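PbSGBP-B lipoprotein (Prevotella bryantii B14, PDB 6D2Y) probably binds polysaccharides at the bacterial surface, as a glycan-binding lipoprotein built of beta-sheet domains and carrying a bound magnesium ion. Local coordinates at residues N140-A145 with K314-I319; D225-N230 with S255-Q260; E235-S240 with P297-V302; M259-T264 with I449-I454. All blocks are in the same frame, centred on the assembly; numbering follows the deposited sequence.

Interaction 1. Residues N140-A145 with K314-I319; sequences NEWAKA and KFEMLI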
loop_
_atom_site.group_PDB
_atom_site.type_symbol
_atom_site.label_atom_id
_atom_site.label_comp_id
_atom_site.label_asym_id
_atom_site.label_seq_id
_atom_site.Cartn_x
_atom_site.Cartn_y
_atom_site.Cartn_z
ATOM N N ASN A 140 8.354 6.062 -4.366
ATOM C CA ASN A 140 8.329 5.976 -5.826
ATOM C C ASN A 140 8.976 4.647 -6.190
ATOM O O ASN A 140 10.201 4.514 -6.140
ATOM C CB ASN A 140 9.072 7.143 -6.465
ATOM C CG ASN A 140 9.102 7.067 -7.989
ATOM O OD1 ASN A 140 8.584 6.130 -8.594
ATOM N ND2 ASN A 140 9.707 8.072 -8.612
ATOM N N GLU A 141 8.156 3.669 -6.560
ATOM C CA GLU A 141 8.700 2.392 -6.994
ATOM C C GLU A 141 9.532 2.520 -8.265
ATOM O O GLU A 141 10.279 1.591 -8.594
ATOM C CB GLU A 141 7.567 1.391 -7.204
ATOM C CG GLU A 141 6.749 1.189 -5.945
ATOM C CD GLU A 141 5.598 0.225 -6.132
ATOM O OE1 GLU A 141 5.490 -0.377 -7.221
ATOM O OE2 GLU A 141 4.797 0.073 -5.189
ATOM N N TRP A 142 9.414 3.640 -8.993
ATOM C CA TRP A 142 10.214 3.904 -10.185
ATOM C C TRP A 142 11.206 5.046 -9.973
ATOM O O TRP A 142 11.469 5.833 -10.884
ATOM C CB TRP A 142 9.295 4.175 -11.373
ATOM C CG TRP A 142 8.694 2.916 -11.959
ATOM C CD1 TRP A 142 7.960 1.974 -11.298
ATOM C CD2 TRP A 142 8.786 2.468 -13.318
ATOM N NE1 TRP A 142 7.580 0.974 -12.162
ATOM C CE2 TRP A 142 8.076 1.253 -13.408
ATOM C CE3 TRP A 142 9.395 2.979 -14.467
ATOM C CZ2 TRP A 142 7.961 0.545 -14.600
ATOM C CZ3 TRP A 142 9.283 2.278 -15.640
ATOM C CH2 TRP A 142 8.571 1.073 -15.703
ATOM N N ALA A 143 11.803 5.106 -8.789
ATOM C CA ALA A 143 12.733 6.179 -8.474
ATOM C C ALA A 143 14.052 5.978 -9.202
ATOM O O ALA A 143 14.606 4.876 -9.227
ATOM C CB ALA A 143 12.975 6.250 -6.969
ATOM N N LYS A 144 14.555 7.058 -9.792
ATOM C CA LYS A 144 15.829 7.023 -10.490
ATOM C C LYS A 144 16.990 7.111 -9.502
ATOM O O LYS A 144 16.821 7.449 -8.326
ATOM C CB LYS A 144 15.912 8.160 -11.507
ATOM C CG LYS A 144 14.600 8.469 -12.204
ATOM C CD LYS A 144 14.774 9.528 -13.279
ATOM C CE LYS A 144 13.760 9.344 -14.392
ATOM N NZ LYS A 144 13.498 7.903 -14.656
ATOM N N ALA A 145 18.188 6.810 -10.002
ATOM C CA ALA A 145 19.376 6.796 -9.157
ATOM C C ALA A 145 19.665 8.188 -8.609
ATOM O O ALA A 145 19.710 9.169 -9.357
ATOM C CB ALA A 145 20.580 6.281 -9.945
ATOM N N LYS A 314 -2.044 0.057 -9.369
ATOM C CA LYS A 314 -0.933 0.934 -9.030
ATOM C C LYS A 314 -0.554 1.773 -10.240
ATOM O O LYS A 314 -0.754 1.363 -11.387
ATOM C CB LYS A 314 0.296 0.146 -8.553
ATOM C CG LYS A 314 0.313 -0.182 -7.072
ATOM C CD LYS A 314 1.641 -0.814 -6.688
ATOM C CE LYS A 314 1.678 -1.194 -5.223
ATOM N NZ LYS A 314 2.908 -1.961 -4.889
ATOM N N PHE A 315 0.002 2.951 -9.966
ATOM C CA PHE A 315 0.499 3.855 -10.994
ATOM C C PHE A 315 1.361 4.914 -10.323
ATOM O O PHE A 315 1.230 5.176 -9.125
ATOM C CB PHE A 315 -0.644 4.509 -11.786
ATOM C CG PHE A 315 -1.559 5.371 -10.955
ATOM C CD1 PHE A 315 -2.677 4.827 -10.340
ATOM C CD2 PHE A 315 -1.312 6.730 -10.806
ATOM C CE1 PHE A 315 -3.525 5.619 -9.582
ATOM C CE2 PHE A 315 -2.154 7.524 -10.048
ATOM C CZ PHE A 315 -3.263 6.968 -9.437
ATOM N N GLU A 316 2.247 5.515 -11.111
ATOM C CA GLU A 316 3.037 6.653 -10.667
ATOM C C GLU A 316 2.377 7.944 -11.133
ATOM O O GLU A 316 1.798 8.008 -12.221
ATOM C CB GLU A 316 4.473 6.573 -11.190
ATOM C CG GLU A 316 5.417 5.770 -10.305
ATOM C CD GLU A 316 5.196 4.272 -10.416
ATOM O OE1 GLU A 316 5.036 3.777 -11.549
ATOM O OE2 GLU A 316 5.188 3.586 -9.373
HETATM N N MSE A 317 2.467 8.973 -10.298
HETATM C CA MSE A 317 1.699 10.196 -10.507
HETATM C C MSE A 317 2.499 11.451 -10.168
HETATM O O MSE A 317 3.214 11.497 -9.165
HETATM C CB MSE A 317 0.416 10.137 -9.670
HETATM C CG MSE A 317 -0.499 11.355 -9.727
HETATM SE SE MSE A 317 -1.930 11.072 -8.433
HETATM C CE MSE A 317 -3.163 12.487 -8.879
ATOM N N LEU A 318 2.378 12.469 -11.017
ATOM C CA LEU A 318 3.030 13.752 -10.806
ATOM C C LEU A 318 1.980 14.848 -10.842
ATOM O O LEU A 318 1.202 14.939 -11.798
ATOM C CB LEU A 318 4.106 14.017 -11.870
ATOM C CG LEU A 318 5.237 15.000 -11.534
ATOM C CD1 LEU A 318 6.323 14.937 -12.590
ATOM C CD2 LEU A 318 4.748 16.434 -11.394
ATOM N N ILE A 319 1.964 15.676 -9.802
ATOM C CA ILE A 319 1.170 16.902 -9.778
ATOM C C ILE A 319 2.116 18.069 -9.529
ATOM O O ILE A 319 2.721 18.151 -8.450
ATOM C CB ILE A 319 0.071 16.854 -8.708
ATOM C CG1 ILE A 319 -0.917 15.723 -8.989
ATOM C CG2 ILE A 319 -0.656 18.187 -8.639
ATOM C CD1 ILE A 319 -2.083 15.707 -8.028
HETATM O O HOH W 1 4.156 -2.555 -7.955
#
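Glu316, on strand 311-318, reaches into the turn that follows strand 134-138 and meets three consecutive residues there. Its CB leaves the strand toward the loop, and CG lies 3.6 Å from OD1 of Asn140, the oxygen that also accepts from the backbone N of Trp142 to close an Asx turn. At CG the chain bends (chi2 75°), which brings OE1 over one face of the indole, the carboxylate plane 29° from that of the ring. CD is 3.7 Å from Trp142 CD1, and OE1 lies closer still to the same carbon, at 3.4 Å. OE2 passes 3.9 Å from CB of Glu141. The polar grip on this carboxylate comes from elsewhere: Arg455 and Asn453 at OE1, Thr394 at OE2.

A salt bridge joins the same elements. The extended side chains of Glu141 and Lys314 cross at about a right angle, and NZ of Lys314 donates to the syn lone pair of Glu141 OE2 at 2.8 Å. OE1 of Glu141 pairs with Arg455 and accepts a hydrogen bond from a water. The contact thus ties the IPT/TIG region to the glycan-binding domain. Glu141 OE1 and Glu316 OE2 are 4.5 Å apart; with Arg455 bound to both residues and Lys314 to one, their mutual repulsion is probably offset, and both buried carboxylates are likely to remain charged.

Interaction 2. Residues D225-N230 with S255-Q260; sequences DFDTPN and SGNYMQ. With MG (magnesium ion), chain B.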
loop_
_atom_site.group_PDB
_atom_site.type_symbol
_atom_site.label_atom_id
_atom_site.label_comp_id
_atom_site.label_asym_id
_atom_site.label_seq_id
_atom_site.Cartn_x
_atom_site.Cartn_y
_atom_site.Cartn_z
ATOM N N ASP A 225 2.047 1.698 -19.751
ATOM C CA ASP A 225 3.246 2.503 -19.555
ATOM C C ASP A 225 3.440 3.501 -20.686
ATOM O O ASP A 225 4.373 4.308 -20.638
ATOM C CB ASP A 225 4.486 1.608 -19.403
ATOM C CG ASP A 225 4.938 0.990 -20.714
ATOM O OD1 ASP A 225 4.128 0.900 -21.660
ATOM O OD2 ASP A 225 6.112 0.569 -20.790
ATOM N N PHE A 226 2.572 3.449 -21.701
ATOM C CA PHE A 226 2.516 4.391 -22.816
ATOM C C PHE A 226 3.779 4.369 -23.665
ATOM O O PHE A 226 4.027 5.302 -24.433
ATOM C CB PHE A 226 2.217 5.810 -22.323
ATOM C CG PHE A 226 0.971 5.897 -21.491
ATOM C CD1 PHE A 226 -0.276 5.871 -22.090
ATOM C CD2 PHE A 226 1.042 5.979 -20.110
ATOM C CE1 PHE A 226 -1.427 5.937 -21.331
ATOM C CE2 PHE A 226 -0.109 6.045 -19.345
ATOM C CZ PHE A 226 -1.345 6.019 -19.961
ATOM N N ASP A 227 4.569 3.301 -23.562
ATOM C CA ASP A 227 5.814 3.199 -24.313
ATOM C C ASP A 227 5.969 1.823 -24.947
ATOM O O ASP A 227 6.356 1.711 -26.115
ATOM C CB ASP A 227 7.009 3.495 -23.403
ATOM C CG ASP A 227 6.966 4.895 -22.817
ATOM O OD1 ASP A 227 6.853 5.865 -23.596
ATOM O OD2 ASP A 227 7.046 5.025 -21.576
ATOM N N THR A 228 5.668 0.769 -24.188
ATOM C CA THR A 228 5.921 -0.600 -24.629
ATOM C C THR A 228 4.670 -1.194 -25.267
ATOM O O THR A 228 3.578 -1.076 -24.698
ATOM C CB THR A 228 6.358 -1.470 -23.457
ATOM O OG1 THR A 228 7.204 -0.708 -22.584
ATOM C CG2 THR A 228 7.114 -2.698 -23.947
ATOM N N PRO A 229 4.783 -1.831 -26.432
ATOM C CA PRO A 229 3.604 -2.457 -27.042
ATOM C C PRO A 229 3.127 -3.647 -26.225
ATOM O O PRO A 229 3.924 -4.459 -25.751
ATOM C CB PRO A 229 4.107 -2.891 -28.425
ATOM C CG PRO A 229 5.581 -3.029 -28.262
ATOM C CD PRO A 229 5.984 -1.971 -27.274
ATOM N N ASN A 230 1.810 -3.741 -26.060
ATOM C CA ASN A 230 1.234 -4.815 -25.268
ATOM C C ASN A 230 1.494 -6.168 -25.926
ATOM O O ASN A 230 1.732 -6.273 -27.132
ATOM C CB ASN A 230 -0.267 -4.591 -25.066
ATOM C CG ASN A 230 -1.097 -5.101 -26.229
ATOM O OD1 ASN A 230 -1.474 -6.273 -26.271
ATOM N ND2 ASN A 230 -1.391 -4.218 -27.179
ATOM N N SER A 255 9.444 7.912 -17.098
ATOM C CA SER A 255 10.010 6.920 -18.007
ATOM C C SER A 255 9.209 6.997 -19.306
ATOM O O SER A 255 8.086 6.489 -19.372
ATOM C CB SER A 255 9.969 5.524 -17.410
ATOM O OG SER A 255 10.568 4.587 -18.286
ATOM N N GLY A 256 9.791 7.637 -20.317
ATOM C CA GLY A 256 9.119 7.740 -21.600
ATOM C C GLY A 256 7.845 8.555 -21.498
ATOM O O GLY A 256 7.748 9.518 -20.728
ATOM N N ASN A 257 6.846 8.154 -22.279
ATOM C CA ASN A 257 5.591 8.886 -22.333
ATOM C C ASN A 257 4.833 8.778 -21.018
ATOM O O ASN A 257 4.923 7.783 -20.295
ATOM C CB ASN A 257 4.709 8.364 -23.468
ATOM C CG ASN A 257 5.243 8.727 -24.835
ATOM O OD1 ASN A 257 5.814 9.798 -25.026
ATOM N ND2 ASN A 257 5.063 7.829 -25.796
ATOM N N TYR A 258 4.080 9.829 -20.717
ATOM C CA TYR A 258 3.128 9.834 -19.622
ATOM C C TYR A 258 1.782 10.299 -20.155
ATOM O O TYR A 258 1.688 10.895 -21.230
ATOM C CB TYR A 258 3.581 10.746 -18.471
ATOM C CG TYR A 258 3.795 12.184 -18.892
ATOM C CD1 TYR A 258 5.061 12.646 -19.229
ATOM C CD2 TYR A 258 2.731 13.076 -18.966
ATOM C CE1 TYR A 258 5.261 13.959 -19.622
ATOM C CE2 TYR A 258 2.921 14.384 -19.363
ATOM C CZ TYR A 258 4.187 14.822 -19.685
ATOM O OH TYR A 258 4.373 16.128 -20.073
HETATM N N MSE A 259 0.740 10.034 -19.382
HETATM C CA MSE A 259 -0.594 10.510 -19.717
HETATM C C MSE A 259 -0.969 11.629 -18.757
HETATM O O MSE A 259 -0.722 11.528 -17.557
HETATM C CB MSE A 259 -1.592 9.351 -19.673
HETATM C CG MSE A 259 -2.997 9.657 -20.160
HETATM SE SE MSE A 259 -4.123 10.544 -18.847
HETATM C CE MSE A 259 -4.405 9.042 -17.653
ATOM N N GLN A 260 -1.548 12.705 -19.284
ATOM C CA GLN A 260 -1.791 13.912 -18.508
ATOM C C GLN A 260 -3.279 14.228 -18.474
ATOM O O GLN A 260 -3.931 14.293 -19.523
ATOM C CB GLN A 260 -1.020 15.104 -19.081
ATOM C CG GLN A 260 -1.298 16.415 -18.360
ATOM C CD GLN A 260 -0.542 17.580 -18.965
ATOM O OE1 GLN A 260 0.684 17.555 -19.080
ATOM N NE2 GLN A 260 -1.273 18.623 -19.334
HETATM MG MG MG B . 5.969 5.703 -19.487
HETATM O O HOH W 2 9.291 4.112 -20.872
HETATM O O HOH W 3 6.690 4.103 -18.496
#
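Phe226 and Asn257 bring the two backbones to within 5.5 Å, CA to CA, where the loop after strand 222-224 faces the approach to strand 258-261. Between them the segments build most of a magnesium site in the loops of the beta-sandwich glycan-binding domain, and three of its ligands are backbone carbonyl oxygens: Asp225 O at 2.4 Å from the magnesium ion, Ser255 O at 2.3 Å from it and, slightly farther, Asn257 O. Asp227 OD2 and a water join them, and both carboxylate oxygens of Asp452 complete a shell of seven oxygens. Gly256 takes a positive phi (65°), which lets the chain turn between the Ser255 and Asn257 carbonyls.

The carboxylate of Asp227 divides its work. CG lies beside its own backbone N, anti to the carbonyl carbon (chi1 -61°), and from there the group reaches both metal and Asn257. While OD2 holds the metal, OD1 receives the backbone N of Asn257 on its syn lone pair, at 2.6 Å and an N-H...O angle of 167°. The amide of Asn257 returns across the gap, ND2 donating to Phe226 O at 3.1 Å with the acceptor close to the amide plane. Asp225 steadies its own loop through OD1: the N of Asp227 closes an Asx turn and that of Thr228 an Asx motif, the two donors arriving from one face of the carboxylate.

Away from the metal, the Phe226 ring has CB of Met259 over one face, 3.4 Å from CZ. On the partly exposed side a water donates to Asp227 OD2 and lies 2.9 Å from OG of Ser255.

Interaction 3. Residues E235-S240 with P297-V302; sequences EVLGNS and PRLCDV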
loop_
_atom_site.group_PDB
_atom_site.type_symbol
_atom_site.label_atom_id
_atom_site.label_comp_id
_atom_site.label_asym_id
_atom_site.label_seq_id
_atom_site.Cartn_x
_atom_site.Cartn_y
_atom_site.Cartn_z
ATOM N N GLU A 235 0.317 -3.465 -29.634
ATOM C CA GLU A 235 -0.055 -2.059 -29.662
ATOM C C GLU A 235 0.377 -1.384 -28.369
ATOM O O GLU A 235 0.322 -1.987 -27.294
ATOM C CB GLU A 235 -1.567 -1.881 -29.849
ATOM C CG GLU A 235 -2.079 -2.215 -31.241
ATOM C CD GLU A 235 -3.593 -2.157 -31.328
ATOM O OE1 GLU A 235 -4.258 -2.904 -30.580
ATOM O OE2 GLU A 235 -4.115 -1.362 -32.138
ATOM N N VAL A 236 0.813 -0.133 -28.484
ATOM C CA VAL A 236 1.077 0.706 -27.322
ATOM C C VAL A 236 -0.250 1.356 -26.952
ATOM O O VAL A 236 -0.715 2.280 -27.623
ATOM C CB VAL A 236 2.169 1.739 -27.599
ATOM C CG1 VAL A 236 2.569 2.440 -26.307
ATOM C CG2 VAL A 236 3.375 1.071 -28.235
ATOM N N LEU A 237 -0.869 0.863 -25.883
ATOM C CA LEU A 237 -2.193 1.331 -25.501
ATOM C C LEU A 237 -2.147 2.781 -25.038
ATOM O O LEU A 237 -1.196 3.216 -24.379
ATOM C CB LEU A 237 -2.769 0.449 -24.397
ATOM C CG LEU A 237 -2.786 -1.054 -24.667
ATOM C CD1 LEU A 237 -3.420 -1.792 -23.497
ATOM C CD2 LEU A 237 -3.528 -1.355 -25.962
ATOM N N GLY A 238 -3.188 3.527 -25.388
ATOM C CA GLY A 238 -3.323 4.907 -24.974
ATOM C C GLY A 238 -4.773 5.336 -24.961
ATOM O O GLY A 238 -5.591 4.756 -24.244
ATOM N N ASN A 239 -5.105 6.348 -25.755
ATOM C CA ASN A 239 -6.490 6.778 -25.873
ATOM C C ASN A 239 -7.303 5.740 -26.638
ATOM O O ASN A 239 -6.850 5.193 -27.646
ATOM C CB ASN A 239 -6.569 8.129 -26.580
ATOM C CG ASN A 239 -6.045 9.266 -25.727
ATOM O OD1 ASN A 239 -6.437 9.424 -24.571
ATOM N ND2 ASN A 239 -5.150 10.067 -26.296
ATOM N N SER A 240 -8.508 5.464 -26.143
ATOM C CA SER A 240 -9.440 4.583 -26.833
ATOM C C SER A 240 -10.862 4.901 -26.395
ATOM O O SER A 240 -11.491 4.119 -25.677
ATOM C CB SER A 240 -9.110 3.115 -26.566
ATOM O OG SER A 240 -9.973 2.262 -27.298
ATOM N N PRO A 297 -7.107 -4.525 -27.186
ATOM C CA PRO A 297 -7.593 -5.713 -26.479
ATOM C C PRO A 297 -8.232 -5.357 -25.148
ATOM O O PRO A 297 -8.067 -4.256 -24.613
ATOM C CB PRO A 297 -6.323 -6.541 -26.271
ATOM C CG PRO A 297 -5.237 -5.514 -26.184
ATOM C CD PRO A 297 -5.639 -4.398 -27.116
ATOM N N ARG A 298 -8.978 -6.319 -24.612
ATOM C CA ARG A 298 -9.512 -6.184 -23.266
ATOM C C ARG A 298 -8.368 -6.153 -22.262
ATOM O O ARG A 298 -7.381 -6.883 -22.395
ATOM C CB ARG A 298 -10.468 -7.339 -22.957
ATOM C CG ARG A 298 -11.825 -7.209 -23.636
ATOM C CD ARG A 298 -12.468 -8.559 -23.929
ATOM N NE ARG A 298 -12.714 -9.344 -22.723
ATOM C CZ ARG A 298 -12.203 -10.551 -22.501
ATOM N NH1 ARG A 298 -11.421 -11.120 -23.408
ATOM N NH2 ARG A 298 -12.480 -11.193 -21.376
ATOM N N LEU A 299 -8.494 -5.292 -21.251
ATOM C CA LEU A 299 -7.420 -5.157 -20.274
ATOM C C LEU A 299 -7.219 -6.439 -19.475
ATOM O O LEU A 299 -6.104 -6.717 -19.020
ATOM C CB LEU A 299 -7.705 -3.981 -19.343
ATOM C CG LEU A 299 -7.680 -2.615 -20.028
ATOM C CD1 LEU A 299 -8.011 -1.517 -19.038
ATOM C CD2 LEU A 299 -6.322 -2.369 -20.670
ATOM N N CYS A 300 -8.276 -7.238 -19.305
ATOM C CA CYS A 300 -8.145 -8.500 -18.587
ATOM C C CYS A 300 -7.349 -9.536 -19.371
ATOM O O CYS A 300 -6.928 -10.544 -18.794
ATOM C CB CYS A 300 -9.525 -9.057 -18.246
ATOM S SG CYS A 300 -10.627 -9.220 -19.666
ATOM N N ASP A 301 -7.144 -9.317 -20.670
ATOM C CA ASP A 301 -6.266 -10.163 -21.464
ATOM C C ASP A 301 -4.838 -9.640 -21.515
ATOM O O ASP A 301 -3.926 -10.397 -21.862
ATOM C CB ASP A 301 -6.804 -10.298 -22.892
ATOM C CG ASP A 301 -8.077 -11.114 -22.960
ATOM O OD1 ASP A 301 -8.232 -12.049 -22.145
ATOM O OD2 ASP A 301 -8.923 -10.820 -23.829
ATOM N N VAL A 302 -4.629 -8.365 -21.180
ATOM C CA VAL A 302 -3.284 -7.801 -21.164
ATOM C C VAL A 302 -2.573 -8.135 -19.858
ATOM O O VAL A 302 -1.375 -8.438 -19.851
ATOM C CB VAL A 302 -3.350 -6.283 -21.411
ATOM C CG1 VAL A 302 -1.983 -5.643 -21.215
ATOM C CG2 VAL A 302 -3.878 -6.002 -22.809
#
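Leu237 projects toward Pro297, Leu299 and Val302, and its two methyls make the apolar part of the contact. CD2 lies 3.9 Å from CD of the Pro297 ring, while CD1 lies 4.1 Å from CD2 of Leu299. With chi1 at -53° and chi2 at -179°, the isobutyl fork is carried out extended from the loop, which lets it reach both partners. Tyr282 and Phe224 also touch Leu237 and Leu299, enclosing this buried apolar cluster.

The packing thins toward the partly exposed residues. CG2 of Val302, in a short helical turn with weak backbone bonds, stands 4.3 Å from Leu237 CD1. At the other margin Glu235 runs antiparallel to the proline ring, its OE1 4.0 Å from Pro297 CD. Its carboxylate is held by Ser295, His296 N and Thr233.

No hydrogen bond or salt bridge crosses between the segments, and the nearest CA atoms, those of Leu237 and Pro297, are 8.9 Å apart. The loop between strands 222-224 and 246-248 therefore meets Pro297 and the helical turn after it through side chains, and cohesion here probably rests mainly on burial of hydrocarbon, with polar bonding left to neighbouring residues.

Interaction 4. Residues M259-T264 with I449-I454; sequences MQIGNT and IKIDNI. With MG (magnesium ion), chain B.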
loop_
_atom_site.group_PDB
_atom_site.type_symbol
_atom_site.label_atom_id
_atom_site.label_comp_id
_atom_site.label_asym_id
_atom_site.label_seq_id
_atom_site.Cartn_x
_atom_site.Cartn_y
_atom_site.Cartn_z
HETATM N N MSE A 259 0.740 10.034 -19.382
HETATM C CA MSE A 259 -0.594 10.510 -19.717
HETATM C C MSE A 259 -0.969 11.629 -18.757
HETATM O O MSE A 259 -0.722 11.528 -17.557
HETATM C CB MSE A 259 -1.592 9.351 -19.673
HETATM C CG MSE A 259 -2.997 9.657 -20.160
HETATM SE SE MSE A 259 -4.123 10.544 -18.847
HETATM C CE MSE A 259 -4.405 9.042 -17.653
ATOM N N GLN A 260 -1.548 12.705 -19.284
ATOM C CA GLN A 260 -1.791 13.912 -18.508
ATOM C C GLN A 260 -3.279 14.228 -18.474
ATOM O O GLN A 260 -3.931 14.293 -19.523
ATOM C CB GLN A 260 -1.020 15.104 -19.081
ATOM C CG GLN A 260 -1.298 16.415 -18.360
ATOM C CD GLN A 260 -0.542 17.580 -18.965
ATOM O OE1 GLN A 260 0.684 17.555 -19.080
ATOM N NE2 GLN A 260 -1.273 18.623 -19.334
ATOM N N ILE A 261 -3.804 14.426 -17.268
ATOM C CA ILE A 261 -5.171 14.886 -17.055
ATOM C C ILE A 261 -5.116 16.351 -16.650
ATOM O O ILE A 261 -4.362 16.724 -15.741
ATOM C CB ILE A 261 -5.883 14.041 -15.986
ATOM C CG1 ILE A 261 -5.925 12.568 -16.397
ATOM C CG2 ILE A 261 -7.284 14.567 -15.727
ATOM C CD1 ILE A 261 -6.538 11.666 -15.345
ATOM N N GLY A 262 -5.908 17.184 -17.320
ATOM C CA GLY A 262 -5.860 18.611 -17.092
ATOM C C GLY A 262 -4.687 19.259 -17.806
ATOM O O GLY A 262 -3.848 18.607 -18.429
ATOM N N ASN A 263 -4.636 20.584 -17.708
ATOM C CA ASN A 263 -3.577 21.357 -18.339
ATOM C C ASN A 263 -3.501 22.716 -17.659
ATOM O O ASN A 263 -4.324 23.053 -16.805
ATOM C CB ASN A 263 -3.809 21.502 -19.848
ATOM C CG ASN A 263 -2.513 21.643 -20.627
ATOM O OD1 ASN A 263 -1.441 21.826 -20.047
ATOM N ND2 ASN A 263 -2.607 21.559 -21.950
ATOM N N THR A 264 -2.495 23.493 -18.051
ATOM C CA THR A 264 -2.268 24.794 -17.437
ATOM C C THR A 264 -3.425 25.736 -17.742
ATOM O O THR A 264 -3.798 25.923 -18.904
ATOM C CB THR A 264 -0.955 25.394 -17.938
ATOM O OG1 THR A 264 0.036 24.363 -18.032
ATOM C CG2 THR A 264 -0.467 26.475 -16.983
ATOM N N ILE A 449 -2.395 16.543 -13.688
ATOM C CA ILE A 449 -2.109 15.218 -13.153
ATOM C C ILE A 449 -1.479 14.397 -14.262
ATOM O O ILE A 449 -2.140 14.060 -15.253
ATOM C CB ILE A 449 -3.364 14.527 -12.605
ATOM C CG1 ILE A 449 -3.908 15.292 -11.401
ATOM C CG2 ILE A 449 -3.063 13.074 -12.265
ATOM C CD1 ILE A 449 -5.315 14.902 -11.026
ATOM N N LYS A 450 -0.204 14.075 -14.101
ATOM C CA LYS A 450 0.509 13.225 -15.038
ATOM C C LYS A 450 0.577 11.817 -14.470
ATOM O O LYS A 450 0.950 11.627 -13.311
ATOM C CB LYS A 450 1.902 13.783 -15.320
ATOM C CG LYS A 450 1.853 15.203 -15.857
ATOM C CD LYS A 450 3.228 15.742 -16.211
ATOM C CE LYS A 450 3.117 17.146 -16.789
ATOM N NZ LYS A 450 4.453 17.757 -17.016
ATOM N N ILE A 451 0.195 10.838 -15.280
ATOM C CA ILE A 451 0.089 9.455 -14.840
ATOM C C ILE A 451 0.924 8.590 -15.768
ATOM O O ILE A 451 0.937 8.798 -16.987
ATOM C CB ILE A 451 -1.385 8.992 -14.818
ATOM C CG1 ILE A 451 -2.148 9.727 -13.718
ATOM C CG2 ILE A 451 -1.487 7.487 -14.624
ATOM C CD1 ILE A 451 -3.652 9.560 -13.789
ATOM N N ASP A 452 1.637 7.629 -15.189
ATOM C CA ASP A 452 2.331 6.629 -15.980
ATOM C C ASP A 452 2.384 5.337 -15.174
ATOM O O ASP A 452 2.215 5.337 -13.953
ATOM C CB ASP A 452 3.731 7.123 -16.388
ATOM C CG ASP A 452 4.462 6.144 -17.284
ATOM O OD1 ASP A 452 5.689 5.979 -17.118
ATOM O OD2 ASP A 452 3.804 5.530 -18.147
ATOM N N ASN A 453 2.576 4.226 -15.881
ATOM C CA ASN A 453 2.760 2.916 -15.262
ATOM C C ASN A 453 1.507 2.444 -14.516
ATOM O O ASN A 453 1.573 1.978 -13.376
ATOM C CB ASN A 453 3.989 2.896 -14.353
ATOM C CG ASN A 453 5.264 3.285 -15.093
ATOM O OD1 ASN A 453 5.453 2.931 -16.260
ATOM N ND2 ASN A 453 6.155 3.989 -14.409
ATOM N N ILE A 454 0.366 2.520 -15.195
ATOM C CA ILE A 454 -0.866 1.936 -14.678
ATOM C C ILE A 454 -0.752 0.420 -14.756
ATOM O O ILE A 454 -0.610 -0.149 -15.843
ATOM C CB ILE A 454 -2.082 2.443 -15.465
ATOM C CG1 ILE A 454 -2.090 3.972 -15.530
ATOM C CG2 ILE A 454 -3.371 1.915 -14.849
ATOM C CD1 ILE A 454 -3.019 4.526 -16.594
HETATM MG MG MG B . 5.969 5.703 -19.487
HETATM O O HOH W 3 6.690 4.103 -18.496
#
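Met259 pairs with Ile451, and Ile261 with Ile449, through two-way backbone bonds. Met259 N donates to Ile451 O at 2.7 Å and Ile451 N donates back to Met259 O. Ile261 N reaches Ile449 O at 2.6 Å, and Ile449 N returns to Ile261 O. N-H...O angles of 165° or more mark all four as nearly straight.

Weaker CA-H...O contacts fill the step between these pairs: Lys450 CA lies 3.3 Å from Met259 O, and Gln260 CA the same distance from Ile449 O. Gln260 and Lys450 form the non-hydrogen-bonded pair. This is the antiparallel ladder joining strands 258-261 and 449-458 within a sheet of the beta-sandwich domain; farther along, Asn453 and Ile454 both face Phe224 in a G1 beta bulge.

Apolar contacts occupy the face shared by Met259, Ile261, Ile449 and Ile451. CD1 of Ile451 is 3.9 Å from CD1 of Ile261, while CE of Met259, a selenomethionine turned back onto Ile451 by chi2 (-81°) and chi3 (-72°), lies 4.0 Å from that Ile451 methyl. Ile426 and Leu428 touch this face too.

Polar groups keep to the other face. Gln260 and Lys450 run side by side, OE1 3.4 Å from CE; Gln260 NE2 donates to Gly262 O, and Lys450 NZ to Thr252. Beyond the ladder Asp452 chelates the magnesium ion through both carboxylate oxygens, and a water on the metal donates to Asn453 OD1 at 2.8 Å.

Strand 449-458 is the common element: it pairs with strand 258-261 in interaction 4 and with strand 311-318 of interaction 1, where Glu316 N probably bonds to Asp452 O. Interaction 4 also shares the magnesium ion with interaction 2, Asp452 completing the site begun by the loops. Interaction 3 joins this group through the 225-230 loop, Val236 CG1 packing against Phe226 and Asp227, yet it does not touch interactions 1 or 4. Interactions 1, 3 and 4 are buried; interaction 2 is partly open. Chemistry follows place: charge pairs at the domain junction, metal coordination where loops meet strand 449-458, hydrocarbon at the loop-to-helical-turn contact, and backbone bonding within the sheet.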